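Local coordinates for protein Hia (Haemophilus influenzae, PDB 1S7M) that probably mediates adhesion of the bacterium to host cells as a homotrimeric autotransporter, this chain being the portion of the adhesin called HiaBD1, at residues 53-58 with 85-90; 78-83 with 128-133. All coordinates share one frame; numbering follows the deposited sequence.

Contact 1. Residues 53-58 with 85-90; sequences SGLKKF and TNLDEK
K57 and T85 are paired as antiparallel non-hydrogen-bonded neighbours with diverging side chains, their CA atoms 4.2 Å apart, in a ribbon so short that one backbone bond, from N86 N to K56 O (2.7 Å), holds the two segments together. The side chain of N86 leaves next to this bond and lies over one face of the F58 ring. Its CB sits above the ring centre, 3.7 Å from the centroid in a CH-pi contact, and the amide beyond it is stacked on the ring with the two planes 15° apart. CG of N86 stands anti to the backbone N (chi1 172°), which lays the amide on the ring and leaves OD1 where D88 N can reach it, closing an Asx turn; ND2 is bound by N72. Both ends of the amide are therefore held, fixing its rotation against the phenyl face. Just before strand 56-57, L55 turns inward, and its CD1 meets CD2 of L87 at 3.8 Å. Farther out, the extended chain of K56 bends at its last torsion and places NZ a short 2.5 Å from E89 OE1, on the syn lone pair, and 2.9 Å from E89 OE2. A water donates to the same OE1 and to G54 O. K57 instead lays CD and CE beside T85 OG1, whose hydroxyl is bonded to D109 O, while its own NZ reaches G108 O. The second subunit joins in through its N135 and R111, which bind the carbonyls of T85 and L87; within the chain, F58 bonds on to G83 and L84. Between these two segments one backbone bond is thus supplemented by a clamped amide on an aromatic face and a salt bridge whose carboxylate a water also ties to the backbone of G54.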
ATOM      1  N   SER A  53      -3.108   0.001 -13.297  1.00 26.23           N
ATOM      2  CA  SER A  53      -3.905   1.084 -12.754  1.00 24.42           C
ATOM      3  C   SER A  53      -3.634   2.392 -13.495  1.00 25.15           C
ATOM      4  O   SER A  53      -4.434   3.321 -13.430  1.00 24.61           O
ATOM      5  CB  SER A  53      -3.591   1.279 -11.269  1.00 23.82           C
ATOM      6  OG  SER A  53      -2.262   1.745 -11.079  1.00 25.27           O
ATOM      7  N   GLY A  54      -2.509   2.453 -14.199  1.00 23.81           N
ATOM      8  CA  GLY A  54      -2.159   3.682 -14.880  1.00 24.23           C
ATOM      9  C   GLY A  54      -1.154   4.460 -14.028  1.00 26.40           C
ATOM     10  O   GLY A  54      -0.715   5.551 -14.420  1.00 26.73           O
ATOM     11  N   LEU A  55      -0.787   3.924 -12.856  1.00 23.04           N
ATOM     12  CA  LEU A  55       0.193   4.615 -12.001  1.00 23.71           C
ATOM     13  C   LEU A  55       1.602   4.419 -12.548  1.00 23.75           C
ATOM     14  O   LEU A  55       1.948   3.335 -12.997  1.00 23.68           O
ATOM     15  CB  LEU A  55       0.158   4.089 -10.552  1.00 20.29           C
ATOM     16  CG  LEU A  55      -1.139   4.362  -9.755  1.00 22.35           C
ATOM     17  CD1 LEU A  55      -1.121   3.572  -8.424  1.00 15.30           C
ATOM     18  CD2 LEU A  55      -1.282   5.883  -9.500  1.00 18.85           C
ATOM     19  N   LYS A  56       2.413   5.466 -12.483  1.00 24.27           N
ATOM     20  CA  LYS A  56       3.803   5.386 -12.937  1.00 26.93           C
ATOM     21  C   LYS A  56       4.702   5.471 -11.695  1.00 25.78           C
ATOM     22  O   LYS A  56       4.238   5.795 -10.611  1.00 22.92           O
ATOM     23  CB  LYS A  56       4.170   6.577 -13.836  1.00 24.62           C
ATOM     24  CG  LYS A  56       3.404   6.715 -15.145  1.00 32.09           C
ATOM     25  CD  LYS A  56       3.834   8.027 -15.833  1.00 35.65           C
ATOM     26  CE  LYS A  56       3.071   8.324 -17.127  1.00 36.76           C
ATOM     27  NZ  LYS A  56       1.607   8.578 -16.906  1.00 40.98           N
ATOM     28  N   LYS A  57       5.988   5.200 -11.893  1.00 24.85           N
ATOM     29  CA  LYS A  57       6.992   5.301 -10.849  1.00 23.36           C
ATOM     30  C   LYS A  57       7.695   6.614 -11.115  1.00 23.43           C
ATOM     31  O   LYS A  57       7.781   7.037 -12.264  1.00 22.61           O
ATOM     32  CB  LYS A  57       8.017   4.169 -10.982  1.00 24.15           C
ATOM     33  CG  LYS A  57       7.428   2.747 -10.843  1.00 26.04           C
ATOM     34  CD  LYS A  57       6.525   2.650  -9.613  1.00 25.15           C
ATOM     35  CE  LYS A  57       6.248   1.189  -9.219  1.00 26.31           C
ATOM     36  NZ  LYS A  57       5.525   0.467 -10.275  1.00 27.11           N
ATOM     37  N   PHE A  58       8.210   7.260 -10.078  1.00 21.47           N
ATOM     38  CA  PHE A  58       8.945   8.497 -10.302  1.00 23.02           C
ATOM     39  C   PHE A  58      10.200   8.141 -11.106  1.00 24.00           C
ATOM     40  O   PHE A  58      10.886   7.141 -10.814  1.00 21.25           O
ATOM     41  CB  PHE A  58       9.355   9.157  -8.980  1.00 20.47           C
ATOM     42  CG  PHE A  58       8.227   9.862  -8.266  1.00 20.52           C
ATOM     43  CD1 PHE A  58       7.709   9.355  -7.071  1.00 18.15           C
ATOM     44  CD2 PHE A  58       7.690  11.037  -8.777  1.00 16.78           C
ATOM     45  CE1 PHE A  58       6.679  10.006  -6.397  1.00 14.65           C
ATOM     46  CE2 PHE A  58       6.653  11.704  -8.106  1.00 18.70           C
ATOM     47  CZ  PHE A  58       6.143  11.185  -6.907  1.00 16.02           C
ATOM     48  N   THR A  85       6.495   4.600  -6.397  1.00 22.99           N
ATOM     49  CA  THR A  85       5.221   4.840  -7.090  1.00 22.54           C
ATOM     50  C   THR A  85       4.796   6.320  -7.014  1.00 22.39           C
ATOM     51  O   THR A  85       4.908   6.958  -5.967  1.00 22.32           O
ATOM     52  CB  THR A  85       4.116   3.957  -6.482  1.00 23.19           C
ATOM     53  OG1 THR A  85       4.541   2.585  -6.517  1.00 25.35           O
ATOM     54  CG2 THR A  85       2.813   4.103  -7.245  1.00 21.80           C
ATOM     55  N   ASN A  86       4.319   6.874  -8.124  1.00 19.90           N
ATOM     56  CA  ASN A  86       3.889   8.282  -8.127  1.00 18.91           C
ATOM     57  C   ASN A  86       2.380   8.275  -8.085  1.00 18.42           C
ATOM     58  O   ASN A  86       1.736   7.906  -9.066  1.00 18.06           O
ATOM     59  CB  ASN A  86       4.383   9.003  -9.396  1.00 19.79           C
ATOM     60  CG  ASN A  86       3.799  10.430  -9.540  1.00 20.47           C
ATOM     61  OD1 ASN A  86       3.150  10.952  -8.633  1.00 16.54           O
ATOM     62  ND2 ASN A  86       4.060  11.059 -10.680  1.00 22.65           N
ATOM     63  N   LEU A  87       1.817   8.659  -6.942  1.00 17.26           N
ATOM     64  CA  LEU A  87       0.371   8.654  -6.774  1.00 21.51           C
ATOM     65  C   LEU A  87      -0.310   9.949  -7.128  1.00 22.63           C
ATOM     66  O   LEU A  87      -1.531  10.022  -7.080  1.00 24.82           O
ATOM     67  CB  LEU A  87      -0.002   8.321  -5.318  1.00 20.48           C
ATOM     68  CG  LEU A  87       0.467   6.954  -4.805  1.00 19.61           C
ATOM     69  CD1 LEU A  87       0.213   6.841  -3.314  1.00 18.10           C
ATOM     70  CD2 LEU A  87      -0.267   5.861  -5.572  1.00 17.57           C
ATOM     71  N   ASP A  88       0.461  10.971  -7.483  1.00 23.63           N
ATOM     72  CA  ASP A  88      -0.143  12.275  -7.748  1.00 24.59           C
ATOM     73  C   ASP A  88       0.048  12.871  -9.153  1.00 24.44           C
ATOM     74  O   ASP A  88      -0.029  14.091  -9.312  1.00 24.80           O
ATOM     75  CB  ASP A  88       0.377  13.292  -6.715  1.00 25.00           C
ATOM     76  CG  ASP A  88       0.273  12.788  -5.275  1.00 29.23           C
ATOM     77  OD1 ASP A  88      -0.811  12.302  -4.884  1.00 30.58           O
ATOM     78  OD2 ASP A  88       1.275  12.897  -4.529  1.00 32.07           O
ATOM     79  N   GLU A  89       0.293  12.043 -10.165  1.00 25.68           N
ATOM     80  CA  GLU A  89       0.455  12.589 -11.509  1.00 26.36           C
ATOM     81  C   GLU A  89      -0.833  13.290 -11.981  1.00 26.02           C
ATOM     82  O   GLU A  89      -1.934  12.743 -11.884  1.00 23.16           O
ATOM     83  CB  GLU A  89       0.850  11.499 -12.514  1.00 28.40           C
ATOM     84  CG  GLU A  89       1.049  12.039 -13.958  1.00 29.90           C
ATOM     85  CD  GLU A  89       1.481  10.962 -14.951  1.00 34.06           C
ATOM     86  OE1 GLU A  89       1.105   9.782 -14.763  1.00 31.29           O
ATOM     87  OE2 GLU A  89       2.184  11.296 -15.937  1.00 35.54           O
ATOM     88  N   LYS A  90      -0.683  14.505 -12.500  1.00 26.31           N
ATOM     89  CA  LYS A  90      -1.824  15.279 -12.986  1.00 27.43           C
ATOM     90  C   LYS A  90      -1.934  15.297 -14.514  1.00 28.87           C
ATOM     91  O   LYS A  90      -0.933  15.222 -15.226  1.00 28.61           O
ATOM     92  CB  LYS A  90      -1.743  16.713 -12.455  1.00 29.56           C
ATOM     93  CG  LYS A  90      -1.855  16.823 -10.936  1.00 28.89           C
ATOM     94  CD  LYS A  90      -3.202  16.284 -10.436  1.00 33.38           C
ATOM     95  CE  LYS A  90      -3.316  16.335  -8.900  1.00 32.92           C
ATOM     96  NZ  LYS A  90      -2.273  15.477  -8.214  1.00 36.87           N
TER
HETATM   97  O   HOH W   1       0.193   7.926 -13.122  1.00 26.92           O

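Contact 2. Residues 78-83 with 128-133; sequences DDAYKG and EYHDQV
The imidazole of H130 carries A80 on one face: the methyl CB lies 3.5 Å above the ring plane, displaced toward the rim, and makes a CH-pi contact with its centroid at 3.7 Å. CG of H130 is placed between the backbone N and the carbonyl carbon (chi1 67°), which swings the ring off the strand and over the alanine. The second flat group, the carboxamide of Q132, is gripped through its nitrogen. NE2 donates to A80 O and to K82 O, each at 2.9 Å, with N-H...O angles of 167° and 173°. Both oxygens lie within a few degrees of the amide plane, although the nitrogen stands above the plane of either carbonyl. The Y81 ring meets D78 CG at its edge, in plane. The extended glutamine chain carries the amide across and brings CG to 3.3 Å from A80 O on the way; OE1 takes its own bond from R134, so both ends of the amide are engaged. A80 O belongs to a turn braced by D78, whose OD1 accepts from A80 N in an Asx turn and whose O accepts from Y81 N; K82 O follows it. The CB of Y81 leads away from 128-133, its ring packs on V116 of the adjoining strand 114-119, and its hydroxyl bonds to E138 of the second subunit. A side-chain amide spanning two backbone carbonyls ties the loop after helix 70-77 to strand 129-134, and thereby joins the HiaBD2_N family region to the Trp-ring region of this trimeric adhesin.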
ATOM      1  N   ASP A  78      14.404  13.685  -8.882  1.00 31.56           N
ATOM      2  CA  ASP A  78      15.349  13.351  -7.814  1.00 31.95           C
ATOM      3  C   ASP A  78      15.619  11.840  -7.718  1.00 33.06           C
ATOM      4  O   ASP A  78      14.706  11.045  -7.486  1.00 34.28           O
ATOM      5  CB  ASP A  78      14.829  13.888  -6.479  1.00 33.65           C
ATOM      6  CG  ASP A  78      15.833  13.723  -5.343  1.00 34.36           C
ATOM      7  OD1 ASP A  78      16.815  12.959  -5.487  1.00 35.07           O
ATOM      8  OD2 ASP A  78      15.629  14.351  -4.288  1.00 37.67           O
ATOM      9  N   ASP A  79      16.874  11.441  -7.888  1.00 32.59           N
ATOM     10  CA  ASP A  79      17.226  10.014  -7.837  1.00 32.87           C
ATOM     11  C   ASP A  79      16.845   9.330  -6.520  1.00 29.45           C
ATOM     12  O   ASP A  79      16.654   8.120  -6.471  1.00 31.62           O
ATOM     13  CB  ASP A  79      18.727   9.825  -8.125  1.00 38.29           C
ATOM     14  CG  ASP A  79      19.109  10.274  -9.539  1.00 44.36           C
ATOM     15  OD1 ASP A  79      18.445   9.830 -10.508  1.00 46.39           O
ATOM     16  OD2 ASP A  79      20.068  11.074  -9.687  1.00 48.18           O
ATOM     17  N   ALA A  80      16.732  10.103  -5.454  1.00 26.55           N
ATOM     18  CA  ALA A  80      16.351   9.554  -4.163  1.00 25.14           C
ATOM     19  C   ALA A  80      14.947   8.924  -4.241  1.00 23.47           C
ATOM     20  O   ALA A  80      14.633   7.956  -3.510  1.00 20.42           O
ATOM     21  CB  ALA A  80      16.379  10.657  -3.124  1.00 25.07           C
ATOM     22  N   TYR A  81      14.113   9.466  -5.134  1.00 20.55           N
ATOM     23  CA  TYR A  81      12.737   8.975  -5.319  1.00 22.74           C
ATOM     24  C   TYR A  81      12.543   7.969  -6.437  1.00 23.52           C
ATOM     25  O   TYR A  81      11.465   7.382  -6.584  1.00 23.08           O
ATOM     26  CB  TYR A  81      11.779  10.156  -5.559  1.00 19.74           C
ATOM     27  CG  TYR A  81      11.643  11.033  -4.339  1.00 19.51           C
ATOM     28  CD1 TYR A  81      12.636  11.940  -4.004  1.00 17.22           C
ATOM     29  CD2 TYR A  81      10.560  10.882  -3.466  1.00 19.50           C
ATOM     30  CE1 TYR A  81      12.567  12.678  -2.826  1.00 20.25           C
ATOM     31  CE2 TYR A  81      10.482  11.607  -2.295  1.00 19.06           C
ATOM     32  CZ  TYR A  81      11.484  12.495  -1.979  1.00 21.80           C
ATOM     33  OH  TYR A  81      11.415  13.206  -0.815  1.00 25.76           O
ATOM     34  N   LYS A  82      13.591   7.752  -7.221  1.00 26.25           N
ATOM     35  CA  LYS A  82      13.509   6.870  -8.372  1.00 25.71           C
ATOM     36  C   LYS A  82      12.919   5.501  -8.127  1.00 26.11           C
ATOM     37  O   LYS A  82      13.416   4.737  -7.303  1.00 26.62           O
ATOM     38  CB  LYS A  82      14.888   6.719  -8.998  1.00 31.35           C
ATOM     39  CG  LYS A  82      14.877   6.857 -10.509  1.00 35.17           C
ATOM     40  CD  LYS A  82      14.696   5.540 -11.193  1.00 38.63           C
ATOM     41  CE  LYS A  82      14.683   5.735 -12.697  1.00 40.33           C
ATOM     42  NZ  LYS A  82      14.551   4.434 -13.396  1.00 44.36           N
ATOM     43  N   GLY A  83      11.865   5.180  -8.872  1.00 24.91           N
ATOM     44  CA  GLY A  83      11.232   3.889  -8.708  1.00 24.97           C
ATOM     45  C   GLY A  83      10.087   3.866  -7.713  1.00 21.74           C
ATOM     46  O   GLY A  83       9.305   2.922  -7.708  1.00 24.22           O
ATOM     47  N   GLU A 128      25.815  13.720   2.273  1.00 33.04           N
ATOM     48  CA  GLU A 128      24.489  13.514   2.824  1.00 33.07           C
ATOM     49  C   GLU A 128      23.996  12.089   2.537  1.00 30.25           C
ATOM     50  O   GLU A 128      24.442  11.430   1.582  1.00 31.75           O
ATOM     51  CB  GLU A 128      23.504  14.546   2.262  1.00 33.76           C
ATOM     52  CG  GLU A 128      23.115  14.353   0.814  1.00 41.57           C
ATOM     53  CD  GLU A 128      21.899  15.215   0.413  1.00 46.92           C
ATOM     54  OE1 GLU A 128      21.805  16.387   0.866  1.00 48.31           O
ATOM     55  OE2 GLU A 128      21.038  14.725  -0.358  1.00 48.53           O
ATOM     56  N   TYR A 129      23.070  11.611   3.360  1.00 26.88           N
ATOM     57  CA  TYR A 129      22.551  10.256   3.176  1.00 23.70           C
ATOM     58  C   TYR A 129      21.070  10.173   2.854  1.00 22.68           C
ATOM     59  O   TYR A 129      20.257  10.955   3.355  1.00 21.98           O
ATOM     60  CB  TYR A 129      22.808   9.438   4.452  1.00 25.04           C
ATOM     61  CG  TYR A 129      22.033   8.128   4.537  1.00 24.33           C
ATOM     62  CD1 TYR A 129      22.505   6.982   3.908  1.00 22.20           C
ATOM     63  CD2 TYR A 129      20.839   8.036   5.274  1.00 24.17           C
ATOM     64  CE1 TYR A 129      21.827   5.763   4.002  1.00 21.92           C
ATOM     65  CE2 TYR A 129      20.143   6.799   5.381  1.00 22.60           C
ATOM     66  CZ  TYR A 129      20.655   5.675   4.742  1.00 22.09           C
ATOM     67  OH  TYR A 129      20.042   4.443   4.872  1.00 22.99           O
ATOM     68  N   HIS A 130      20.723   9.229   1.997  1.00 23.39           N
ATOM     69  CA  HIS A 130      19.321   8.977   1.718  1.00 25.48           C
ATOM     70  C   HIS A 130      19.137   7.586   1.145  1.00 24.23           C
ATOM     71  O   HIS A 130      20.015   7.068   0.451  1.00 23.37           O
ATOM     72  CB  HIS A 130      18.702   9.998   0.756  1.00 25.24           C
ATOM     73  CG  HIS A 130      19.249   9.926  -0.628  1.00 29.29           C
ATOM     74  ND1 HIS A 130      20.093  10.887  -1.140  1.00 31.29           N
ATOM     75  CD2 HIS A 130      19.095   8.996  -1.603  1.00 29.56           C
ATOM     76  CE1 HIS A 130      20.433  10.551  -2.373  1.00 31.71           C
ATOM     77  NE2 HIS A 130      19.842   9.409  -2.678  1.00 31.08           N
ATOM     78  N   ASP A 131      17.997   6.979   1.473  1.00 22.25           N
ATOM     79  CA  ASP A 131      17.653   5.685   0.932  1.00 22.32           C
ATOM     80  C   ASP A 131      16.126   5.600   0.971  1.00 20.32           C
ATOM     81  O   ASP A 131      15.467   6.466   1.547  1.00 22.50           O
ATOM     82  CB  ASP A 131      18.288   4.560   1.763  1.00 21.79           C
ATOM     83  CG  ASP A 131      18.538   3.307   0.939  1.00 24.89           C
ATOM     84  OD1 ASP A 131      17.832   3.107  -0.075  1.00 23.85           O
ATOM     85  OD2 ASP A 131      19.441   2.529   1.301  1.00 24.23           O
ATOM     86  N   GLN A 132      15.567   4.579   0.343  1.00 20.43           N
ATOM     87  CA  GLN A 132      14.120   4.382   0.366  1.00 18.72           C
ATOM     88  C   GLN A 132      13.768   3.318   1.409  1.00 20.38           C
ATOM     89  O   GLN A 132      14.572   2.404   1.693  1.00 18.16           O
ATOM     90  CB  GLN A 132      13.629   3.940  -1.020  1.00 19.74           C
ATOM     91  CG  GLN A 132      13.788   5.054  -2.106  1.00 19.58           C
ATOM     92  CD  GLN A 132      13.506   4.560  -3.523  1.00 20.98           C
ATOM     93  OE1 GLN A 132      13.122   3.413  -3.725  1.00 21.88           O
ATOM     94  NE2 GLN A 132      13.705   5.433  -4.512  1.00 18.96           N
ATOM     95  N   VAL A 133      12.584   3.456   1.991  1.00 18.56           N
ATOM     96  CA  VAL A 133      12.064   2.497   2.951  1.00 17.43           C
ATOM     97  C   VAL A 133      10.758   1.966   2.355  1.00 18.80           C
ATOM     98  O   VAL A 133       9.682   2.597   2.473  1.00 18.14           O
ATOM     99  CB  VAL A 133      11.755   3.142   4.312  1.00 16.27           C
ATOM    100  CG1 VAL A 133      11.274   2.042   5.354  1.00 13.22           C
ATOM    101  CG2 VAL A 133      12.979   3.829   4.836  1.00 14.51           C
TER

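How the contacts relate
Contacts 1 and 2 have centres about 17 Å apart and alternate along the chain, 78-83 falling between the two segments of contact 1 and leading almost directly into 85-90. They also touch: F58 O probably accepts a hydrogen bond from G83 N at 2.9 Å, and F58 CB packs on Y81 O. F58 therefore joins the two: its ring belongs to contact 1, while its backbone O and CB reach the 78-83 segment. Contact 1 closes a ribbon within the HiaBD2_N region, whereas contact 2 reaches from there into the Trp-ring region, making a continuous path of packing between the two. Both also meet the second subunit, so these links within one chain adjoin the trimer interface.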